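Putative oxidoreductase (Magnetospirillum magnetotacticum, PDB 3C1A) is a putative NAD-binding oxidoreductase, probably of the GFO/IDH/MocA family, whose specific substrate and reaction are not established. Local coordinates at residues 159-164 / 200-205; 166-171 / 224-229; 193-198 / 207-212. All coordinates share one frame; numbering follows the deposited sequence.

Contact 1. Residues 159-164 / 200-205; sequences GPYRPG and EKDGGE
Tyr-161 and Lys-201 form the tight part of this contact. The lysine lays its aliphatic chain across one face of the phenol ring, CD standing 3.7 Å from the ring centroid and 20° off the normal, a CH-pi contact displaced toward the CE2 side of the rim. A bend at chi3 (-74°) carries the end of the chain toward the hydroxyl, bringing NZ to 3.6 Å from Tyr-161 OH without a hydrogen bond. The opposite face rests on Gly-159 CA, so the ring is clamped between its own loop and the lysine. In the ring plane, Glu-205 O meets the edge at Tyr-161 CD1 (3.8 Å), while the hydroxyl makes a weak hydrogen bond to Asn-226 O. Without the ring, as with an alanine here, the lysine chain is likely to lose the face it lies on and turn more freely, and Asn-226 O would lose its weak hydroxyl partner. Residues 201 to 204 make the type I' turn of the beta hairpin between strands 190-201 and 204-215, in the GFO/IDH/MocA C-terminal domain; the loop 159-164, which follows strand 148-158, lies against it. Gly-204 faces this loop with no side chain, and a CB there would collide with Arg-162 N. At the exposed turn itself the packing is looser: Pro-163 touches it through a CA-H...O contact from its CA to Gly-203 O (3.4 Å) and ring carbons near Asp-202 O. No direct hydrogen bond joins the segments; three waters bridge them instead. One links Arg-162 O to Glu-205 N; another donates to both Pro-160 O and Glu-205 O, and a third accepts from Gly-164 N and donates weakly to Gly-203 O.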
loop_
_atom_site.group_PDB
_atom_site.type_symbol
_atom_site.label_atom_id
_atom_site.label_comp_id
_atom_site.label_asym_id
_atom_site.label_seq_id
_atom_site.Cartn_x
_atom_site.Cartn_y
_atom_site.Cartn_z
ATOM N N GLY A 159 -16.000 5.133 -9.210
ATOM C CA GLY A 159 -16.106 5.421 -7.801
ATOM C C GLY A 159 -15.314 4.424 -6.966
ATOM O O GLY A 159 -14.292 3.871 -7.427
ATOM N N PRO A 160 -15.809 4.122 -5.752
ATOM C CA PRO A 160 -17.096 4.537 -5.213
ATOM C C PRO A 160 -17.103 6.004 -4.863
ATOM O O PRO A 160 -16.055 6.639 -4.739
ATOM C CB PRO A 160 -17.260 3.644 -3.967
ATOM C CG PRO A 160 -16.266 2.506 -4.169
ATOM C CD PRO A 160 -15.113 3.253 -4.787
ATOM N N TYR A 161 -18.297 6.565 -4.821
ATOM C CA TYR A 161 -18.466 7.967 -4.564
ATOM C C TYR A 161 -19.106 8.046 -3.182
ATOM O O TYR A 161 -20.166 7.475 -2.964
ATOM C CB TYR A 161 -19.328 8.609 -5.654
ATOM C CG TYR A 161 -18.872 8.265 -7.062
ATOM C CD1 TYR A 161 -17.759 8.877 -7.628
ATOM C CD2 TYR A 161 -19.558 7.312 -7.833
ATOM C CE1 TYR A 161 -17.341 8.553 -8.936
ATOM C CE2 TYR A 161 -19.142 6.993 -9.125
ATOM C CZ TYR A 161 -18.039 7.629 -9.665
ATOM O OH TYR A 161 -17.615 7.299 -10.940
ATOM N N ARG A 162 -18.417 8.734 -2.265
ATOM C CA ARG A 162 -18.698 8.692 -0.836
ATOM C C ARG A 162 -18.523 10.087 -0.270
ATOM O O ARG A 162 -17.409 10.601 -0.262
ATOM C CB ARG A 162 -17.679 7.795 -0.142
ATOM C CG ARG A 162 -17.749 6.321 -0.515
ATOM C CD ARG A 162 -16.497 5.553 -0.022
ATOM N NE ARG A 162 -16.764 4.105 0.015
ATOM C CZ ARG A 162 -15.993 3.149 -0.501
ATOM N NH1 ARG A 162 -14.836 3.431 -1.103
ATOM N NH2 ARG A 162 -16.395 1.879 -0.406
ATOM N N PRO A 163 -19.604 10.698 0.217
ATOM C CA PRO A 163 -19.478 11.993 0.873
ATOM C C PRO A 163 -18.490 11.973 2.045
ATOM O O PRO A 163 -18.626 11.170 2.945
ATOM C CB PRO A 163 -20.889 12.256 1.387
ATOM C CG PRO A 163 -21.782 11.387 0.572
ATOM C CD PRO A 163 -20.997 10.205 0.192
ATOM N N GLY A 164 -17.497 12.849 2.032
ATOM C CA GLY A 164 -16.541 12.940 3.147
ATOM C C GLY A 164 -15.591 11.758 3.197
ATOM O O GLY A 164 -14.858 11.587 4.176
ATOM N N GLU A 200 -18.557 16.539 -8.395
ATOM C CA GLU A 200 -19.203 15.754 -7.327
ATOM C C GLU A 200 -20.087 14.752 -8.016
ATOM O O GLU A 200 -20.730 15.098 -9.000
ATOM C CB GLU A 200 -20.079 16.662 -6.471
ATOM C CG GLU A 200 -20.238 16.230 -5.020
ATOM N N LYS A 201 -20.116 13.516 -7.540
ATOM C CA LYS A 201 -21.144 12.562 -7.958
ATOM C C LYS A 201 -21.707 11.846 -6.733
ATOM O O LYS A 201 -20.955 11.258 -5.962
ATOM C CB LYS A 201 -20.587 11.543 -8.920
ATOM C CG LYS A 201 -21.642 10.688 -9.530
ATOM C CD LYS A 201 -21.051 9.626 -10.429
ATOM C CE LYS A 201 -20.525 10.169 -11.754
ATOM N NZ LYS A 201 -20.188 9.048 -12.716
ATOM N N ASP A 202 -23.023 11.899 -6.553
ATOM C CA ASP A 202 -23.670 11.282 -5.380
ATOM C C ASP A 202 -23.093 11.828 -4.068
ATOM O O ASP A 202 -22.895 11.086 -3.085
ATOM C CB ASP A 202 -23.530 9.751 -5.428
ATOM C CG ASP A 202 -24.102 9.153 -6.692
ATOM O OD1 ASP A 202 -24.962 9.807 -7.314
ATOM O OD2 ASP A 202 -23.699 8.034 -7.074
ATOM N N GLY A 203 -22.798 13.125 -4.076
ATOM C CA GLY A 203 -22.216 13.808 -2.918
ATOM C C GLY A 203 -20.742 13.517 -2.639
ATOM O O GLY A 203 -20.183 14.102 -1.706
ATOM N N GLY A 204 -20.119 12.640 -3.440
ATOM C CA GLY A 204 -18.676 12.338 -3.358
ATOM C C GLY A 204 -17.856 12.896 -4.521
ATOM O O GLY A 204 -18.375 13.082 -5.608
ATOM N N GLU A 205 -16.564 13.150 -4.278
ATOM C CA GLU A 205 -15.623 13.646 -5.300
ATOM C C GLU A 205 -15.542 12.679 -6.487
ATOM O O GLU A 205 -15.355 11.473 -6.314
ATOM C CB GLU A 205 -14.198 13.841 -4.721
ATOM C CG GLU A 205 -13.291 14.796 -5.555
ATOM C CD GLU A 205 -11.882 15.014 -4.972
ATOM O OE1 GLU A 205 -11.206 14.012 -4.610
ATOM O OE2 GLU A 205 -11.442 16.201 -4.880
HETATM O O HOH W 1 -15.523 9.752 -3.877
HETATM O O HOH W 2 -15.663 12.395 -1.637
HETATM O O HOH W 3 -17.317 14.553 -0.119
#

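Contact 2. Residues 166-171 / 224-229; sequences VPMLWD and LCNTMD
A buried apolar contact sets Met-168 and Leu-169, in the first turn of helix 168-184, against the end of strand 218-225 in the mixed sheet of the C-terminal domain. Met-168, present as selenomethionine, does most of the touching. Its chain extends toward the sheet with CG anti to the backbone N (chi1 173°), then bends at the last torsion, so that CE comes to 3.5 Å from Leu-224 O while SE lies over the backbone at Asn-226 N (3.7 Å). Leu-224 runs past it in the reverse direction: its CB meets SE at 4.0 Å, and its CD1 goes on to the helix backbone, ending 3.8 Å from Leu-169 CA. Asn-226 offers CB and CG to the selenium, each at 3.9 Å, and spends its amide on strand 204-215, where OD1 accepts from Gly-207 N and ND2 donates to Glu-205 O. From that same strand Val-209 packs on both Met-168 and Leu-224. No hydrogen bond joins helix to strand here; with the buried amide of Asn-226 satisfied within the sheet, the interface is probably held by shape and dispersion, selenium standing in for the methionine sulfur against backbone and methylene groups.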
loop_
_atom_site.group_PDB
_atom_site.type_symbol
_atom_site.label_atom_id
_atom_site.label_comp_id
_atom_site.label_asym_id
_atom_site.label_seq_id
_atom_site.Cartn_x
_atom_site.Cartn_y
_atom_site.Cartn_z
ATOM N N VAL A 166 -12.355 9.335 2.310
ATOM C CA VAL A 166 -10.906 9.555 2.171
ATOM C C VAL A 166 -10.634 9.980 0.728
ATOM O O VAL A 166 -11.013 9.272 -0.215
ATOM C CB VAL A 166 -10.063 8.294 2.570
ATOM C CG1 VAL A 166 -8.582 8.519 2.377
ATOM C CG2 VAL A 166 -10.297 7.926 4.006
ATOM N N PRO A 167 -10.002 11.153 0.530
ATOM C CA PRO A 167 -9.771 11.617 -0.832
ATOM C C PRO A 167 -8.970 10.650 -1.649
ATOM O O PRO A 167 -7.967 10.114 -1.144
ATOM C CB PRO A 167 -8.958 12.912 -0.626
ATOM C CG PRO A 167 -9.292 13.327 0.704
ATOM C CD PRO A 167 -9.441 12.107 1.497
HETATM N N MSE A 168 -9.431 10.427 -2.889
HETATM C CA MSE A 168 -8.762 9.571 -3.887
HETATM C C MSE A 168 -7.241 9.808 -3.924
HETATM O O MSE A 168 -6.484 8.864 -3.985
HETATM C CB MSE A 168 -9.374 9.848 -5.275
HETATM C CG MSE A 168 -8.678 9.178 -6.394
HETATM SE SE MSE A 168 -9.571 9.419 -8.060
HETATM C CE MSE A 168 -9.221 11.392 -8.236
ATOM N N LEU A 169 -6.796 11.063 -3.870
ATOM C CA LEU A 169 -5.347 11.386 -3.945
ATOM C C LEU A 169 -4.601 10.577 -2.869
ATOM O O LEU A 169 -3.570 9.964 -3.132
ATOM C CB LEU A 169 -5.107 12.901 -3.753
ATOM C CG LEU A 169 -3.719 13.502 -4.036
ATOM C CD1 LEU A 169 -3.832 14.809 -4.883
ATOM C CD2 LEU A 169 -2.917 13.734 -2.762
ATOM N N TRP A 170 -5.156 10.549 -1.663
ATOM C CA TRP A 170 -4.506 9.885 -0.536
ATOM C C TRP A 170 -4.679 8.404 -0.629
ATOM O O TRP A 170 -3.702 7.670 -0.555
ATOM C CB TRP A 170 -5.072 10.377 0.783
ATOM C CG TRP A 170 -4.522 11.730 1.106
ATOM C CD1 TRP A 170 -4.938 12.923 0.611
ATOM C CD2 TRP A 170 -3.393 11.999 1.931
ATOM N NE1 TRP A 170 -4.161 13.937 1.107
ATOM C CE2 TRP A 170 -3.195 13.400 1.920
ATOM C CE3 TRP A 170 -2.536 11.202 2.685
ATOM C CZ2 TRP A 170 -2.185 14.012 2.649
ATOM C CZ3 TRP A 170 -1.523 11.813 3.398
ATOM C CH2 TRP A 170 -1.363 13.199 3.381
ATOM N N ASP A 171 -5.921 7.984 -0.763
ATOM C CA ASP A 171 -6.284 6.572 -0.744
ATOM C C ASP A 171 -5.646 5.816 -1.918
ATOM O O ASP A 171 -4.854 4.908 -1.702
ATOM C CB ASP A 171 -7.810 6.471 -0.716
ATOM C CG ASP A 171 -8.340 5.057 -0.611
ATOM O OD1 ASP A 171 -7.598 4.092 -0.305
ATOM O OD2 ASP A 171 -9.560 4.920 -0.838
ATOM N N LEU A 224 -4.826 9.107 -11.472
ATOM C CA LEU A 224 -5.926 8.608 -10.635
ATOM C C LEU A 224 -7.242 9.226 -11.146
ATOM O O LEU A 224 -7.406 10.468 -11.137
ATOM C CB LEU A 224 -5.747 9.014 -9.168
ATOM C CG LEU A 224 -4.341 8.963 -8.554
ATOM C CD1 LEU A 224 -4.253 9.668 -7.172
ATOM C CD2 LEU A 224 -3.839 7.504 -8.488
ATOM N N CYS A 225 -8.144 8.359 -11.570
ATOM C CA CYS A 225 -9.457 8.722 -12.096
ATOM C C CYS A 225 -10.565 7.737 -11.680
ATOM O O CYS A 225 -10.489 6.535 -11.969
ATOM C CB CYS A 225 -9.375 8.826 -13.585
ATOM S SG CYS A 225 -10.986 9.213 -14.311
ATOM N N ASN A 226 -11.563 8.250 -10.954
ATOM C CA ASN A 226 -12.643 7.418 -10.405
ATOM C C ASN A 226 -13.943 7.487 -11.233
ATOM O O ASN A 226 -15.038 7.153 -10.735
ATOM C CB ASN A 226 -12.911 7.704 -8.921
ATOM C CG ASN A 226 -13.442 9.123 -8.652
ATOM O OD1 ASN A 226 -13.487 9.954 -9.547
ATOM N ND2 ASN A 226 -13.833 9.390 -7.401
ATOM N N THR A 227 -13.803 7.858 -12.514
ATOM C CA THR A 227 -14.937 7.925 -13.425
ATOM C C THR A 227 -14.719 7.079 -14.685
ATOM O O THR A 227 -15.308 7.365 -15.707
ATOM C CB THR A 227 -15.255 9.388 -13.777
ATOM O OG1 THR A 227 -14.125 10.016 -14.399
ATOM C CG2 THR A 227 -15.607 10.179 -12.538
HETATM N N MSE A 228 -13.888 6.043 -14.624
HETATM C CA MSE A 228 -13.564 5.227 -15.800
HETATM C C MSE A 228 -13.568 3.750 -15.456
HETATM O O MSE A 228 -13.592 3.368 -14.286
HETATM C CB MSE A 228 -12.189 5.605 -16.404
HETATM C CG MSE A 228 -11.056 5.363 -15.474
HETATM SE SE MSE A 228 -9.291 5.778 -16.087
HETATM C CE MSE A 228 -8.760 4.046 -16.672
ATOM N N ASP A 229 -13.548 2.889 -16.466
ATOM C CA ASP A 229 -13.509 1.457 -16.190
ATOM C C ASP A 229 -12.308 1.032 -15.333
ATOM O O ASP A 229 -11.236 1.608 -15.422
ATOM C CB ASP A 229 -13.518 0.623 -17.470
ATOM C CG ASP A 229 -14.899 0.542 -18.136
ATOM O OD1 ASP A 229 -15.899 1.053 -17.591
ATOM O OD2 ASP A 229 -14.987 -0.106 -19.209
#

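Contact 3. Residues 193-198 / 207-212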
loop_
_atom_site.group_PDB
_atom_site.type_symbol
_atom_site.label_atom_id
_atom_site.label_comp_id
_atom_site.label_asym_id
_atom_site.label_seq_id
_atom_site.Cartn_x
_atom_site.Cartn_y
_atom_site.Cartn_z
ATOM N N ALA A 193 0.232 18.373 -8.486
ATOM C CA ALA A 193 -0.954 17.632 -8.903
ATOM C C ALA A 193 -1.766 18.510 -9.843
ATOM O O ALA A 193 -1.904 19.723 -9.623
ATOM C CB ALA A 193 -1.788 17.220 -7.707
ATOM N N SER A 194 -2.262 17.895 -10.896
ATOM C CA SER A 194 -3.031 18.581 -11.919
ATOM C C SER A 194 -4.323 17.842 -12.173
ATOM O O SER A 194 -4.326 16.676 -12.609
ATOM C CB SER A 194 -2.243 18.705 -13.214
ATOM O OG SER A 194 -2.887 19.610 -14.100
ATOM N N TRP A 195 -5.416 18.548 -11.902
ATOM C CA TRP A 195 -6.760 18.028 -12.082
ATOM C C TRP A 195 -7.265 18.379 -13.464
ATOM O O TRP A 195 -7.459 19.552 -13.784
ATOM C CB TRP A 195 -7.708 18.611 -11.039
ATOM C CG TRP A 195 -7.449 18.087 -9.668
ATOM C CD1 TRP A 195 -6.566 18.575 -8.771
ATOM C CD2 TRP A 195 -8.074 16.961 -9.051
ATOM N NE1 TRP A 195 -6.596 17.830 -7.619
ATOM C CE2 TRP A 195 -7.515 16.829 -7.768
ATOM C CE3 TRP A 195 -9.052 16.062 -9.452
ATOM C CZ2 TRP A 195 -7.905 15.836 -6.893
ATOM C CZ3 TRP A 195 -9.442 15.091 -8.598
ATOM C CH2 TRP A 195 -8.874 14.970 -7.325
ATOM N N ALA A 196 -7.492 17.362 -14.265
ATOM C CA ALA A 196 -8.107 17.514 -15.571
ATOM C C ALA A 196 -9.598 17.833 -15.473
ATOM O O ALA A 196 -10.146 18.627 -16.275
ATOM C CB ALA A 196 -7.909 16.198 -16.377
ATOM N N ALA A 197 -10.254 17.175 -14.514
ATOM C CA ALA A 197 -11.716 17.240 -14.301
ATOM C C ALA A 197 -11.963 16.903 -12.835
ATOM O O ALA A 197 -11.351 15.959 -12.302
ATOM C CB ALA A 197 -12.445 16.218 -15.171
ATOM N N ARG A 198 -12.809 17.709 -12.192
ATOM C CA ARG A 198 -13.129 17.577 -10.781
ATOM C C ARG A 198 -14.569 18.030 -10.536
ATOM O O ARG A 198 -14.942 19.136 -10.869
ATOM C CB ARG A 198 -12.198 18.485 -9.983
ATOM C CG ARG A 198 -12.019 18.096 -8.525
ATOM C CD ARG A 198 -11.132 19.141 -7.896
ATOM N NE ARG A 198 -10.472 18.695 -6.681
ATOM C CZ ARG A 198 -9.408 19.302 -6.154
ATOM N NH1 ARG A 198 -8.865 20.376 -6.731
ATOM N NH2 ARG A 198 -8.871 18.825 -5.038
ATOM N N GLY A 207 -13.547 12.587 -10.225
ATOM C CA GLY A 207 -12.542 13.259 -11.016
ATOM C C GLY A 207 -11.360 12.469 -11.510
ATOM O O GLY A 207 -11.317 11.235 -11.434
ATOM N N ASP A 208 -10.413 13.241 -12.039
ATOM C CA ASP A 208 -9.282 12.786 -12.845
ATOM C C ASP A 208 -8.098 13.675 -12.502
ATOM O O ASP A 208 -8.121 14.839 -12.858
ATOM C CB ASP A 208 -9.630 12.963 -14.322
ATOM C CG ASP A 208 -8.619 12.304 -15.285
ATOM O OD1 ASP A 208 -7.556 11.802 -14.836
ATOM O OD2 ASP A 208 -8.884 12.330 -16.536
ATOM N N VAL A 209 -7.076 13.118 -11.825
ATOM C CA VAL A 209 -5.914 13.889 -11.411
ATOM C C VAL A 209 -4.659 13.156 -11.867
ATOM O O VAL A 209 -4.638 11.925 -11.967
ATOM C CB VAL A 209 -5.875 14.154 -9.904
ATOM C CG1 VAL A 209 -5.781 12.836 -9.129
ATOM C CG2 VAL A 209 -4.714 15.087 -9.531
ATOM N N THR A 210 -3.664 13.937 -12.271
ATOM C CA THR A 210 -2.328 13.414 -12.495
ATOM C C THR A 210 -1.333 14.055 -11.527
ATOM O O THR A 210 -1.245 15.291 -11.453
ATOM C CB THR A 210 -1.877 13.557 -13.956
ATOM O OG1 THR A 210 -2.645 12.629 -14.752
ATOM C CG2 THR A 210 -0.374 13.186 -14.067
ATOM N N LEU A 211 -0.612 13.208 -10.785
ATOM C CA LEU A 211 0.502 13.628 -9.937
ATOM C C LEU A 211 1.805 13.546 -10.713
ATOM O O LEU A 211 2.095 12.524 -11.309
ATOM C CB LEU A 211 0.623 12.776 -8.665
ATOM C CG LEU A 211 -0.641 12.607 -7.825
ATOM C CD1 LEU A 211 -0.274 11.939 -6.540
ATOM C CD2 LEU A 211 -1.346 13.940 -7.580
ATOM N N THR A 212 2.572 14.632 -10.704
ATOM C CA THR A 212 3.912 14.632 -11.296
ATOM C C THR A 212 4.962 14.778 -10.213
ATOM O O THR A 212 4.943 15.745 -9.455
ATOM C CB THR A 212 4.116 15.748 -12.342
ATOM O OG1 THR A 212 3.017 15.767 -13.257
ATOM C CG2 THR A 212 5.420 15.496 -13.135
#
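Val-209 presses its CB onto one face of the Trp-195 indole, 3.6 Å from the centroid of the six-membered ring and only 9° off its normal. CG2, anti to the valine's backbone N, spreads beneath the pyrrole side and lies 3.7 Å from Trp-195 CE2. On the same face of the sheet, Ala-193 CB meets Leu-211 CD2 at 3.3 Å, tighter than usual for two carbons. Met-168 of helix 168-184 also packs on Trp-195 and Val-209. The strands paired here, 190-201 and 204-215, are the antiparallel arms of a beta hairpin at one margin of the domain's sheet. Ser-194 and Thr-210 are a hydrogen-bonded pair, the bond from Thr-210 N to Ser-194 O nearly straight (174° at the hydrogen). The register then slips by one: Ala-196 N donates to Asp-208 O (3.0 Å) and Ala-197 O accepts from Asp-208 N (2.9 Å), a classic beta bulge. Next to it Gly-207 passes the indole edge, where a CB would clash with Ala-197 O. The indole's other face carries the Arg-198 guanidinium, NE 3.6 Å above the ring plane and salt-bridged to Glu-205; on the opposite sheet face, Asp-208, the bulge's partner, forms a salt bridge to Arg-223.

From the N-terminal side the chain passes 159-164, where contact 1 opens, and then 166-171, where contact 2 opens at the head of helix 168-184. Strand 190-201 follows, bringing 193-198 into contact 3; its end and the turn at 200-205 close contact 1, residues 207-212 close contact 3, and 224-229 close contact 2. Contact 3, the short hairpin loop, is therefore nested inside contact 2, whereas contact 1 crosses both. Together they tie the loop after strand 148-158 and the start of the helix to three consecutive strands of one sheet. Backbone hydrogen bonds join contact 2 to its neighbours, Asn-226 with Gly-159 of contact 1 and Leu-224 with Val-209 of contact 3.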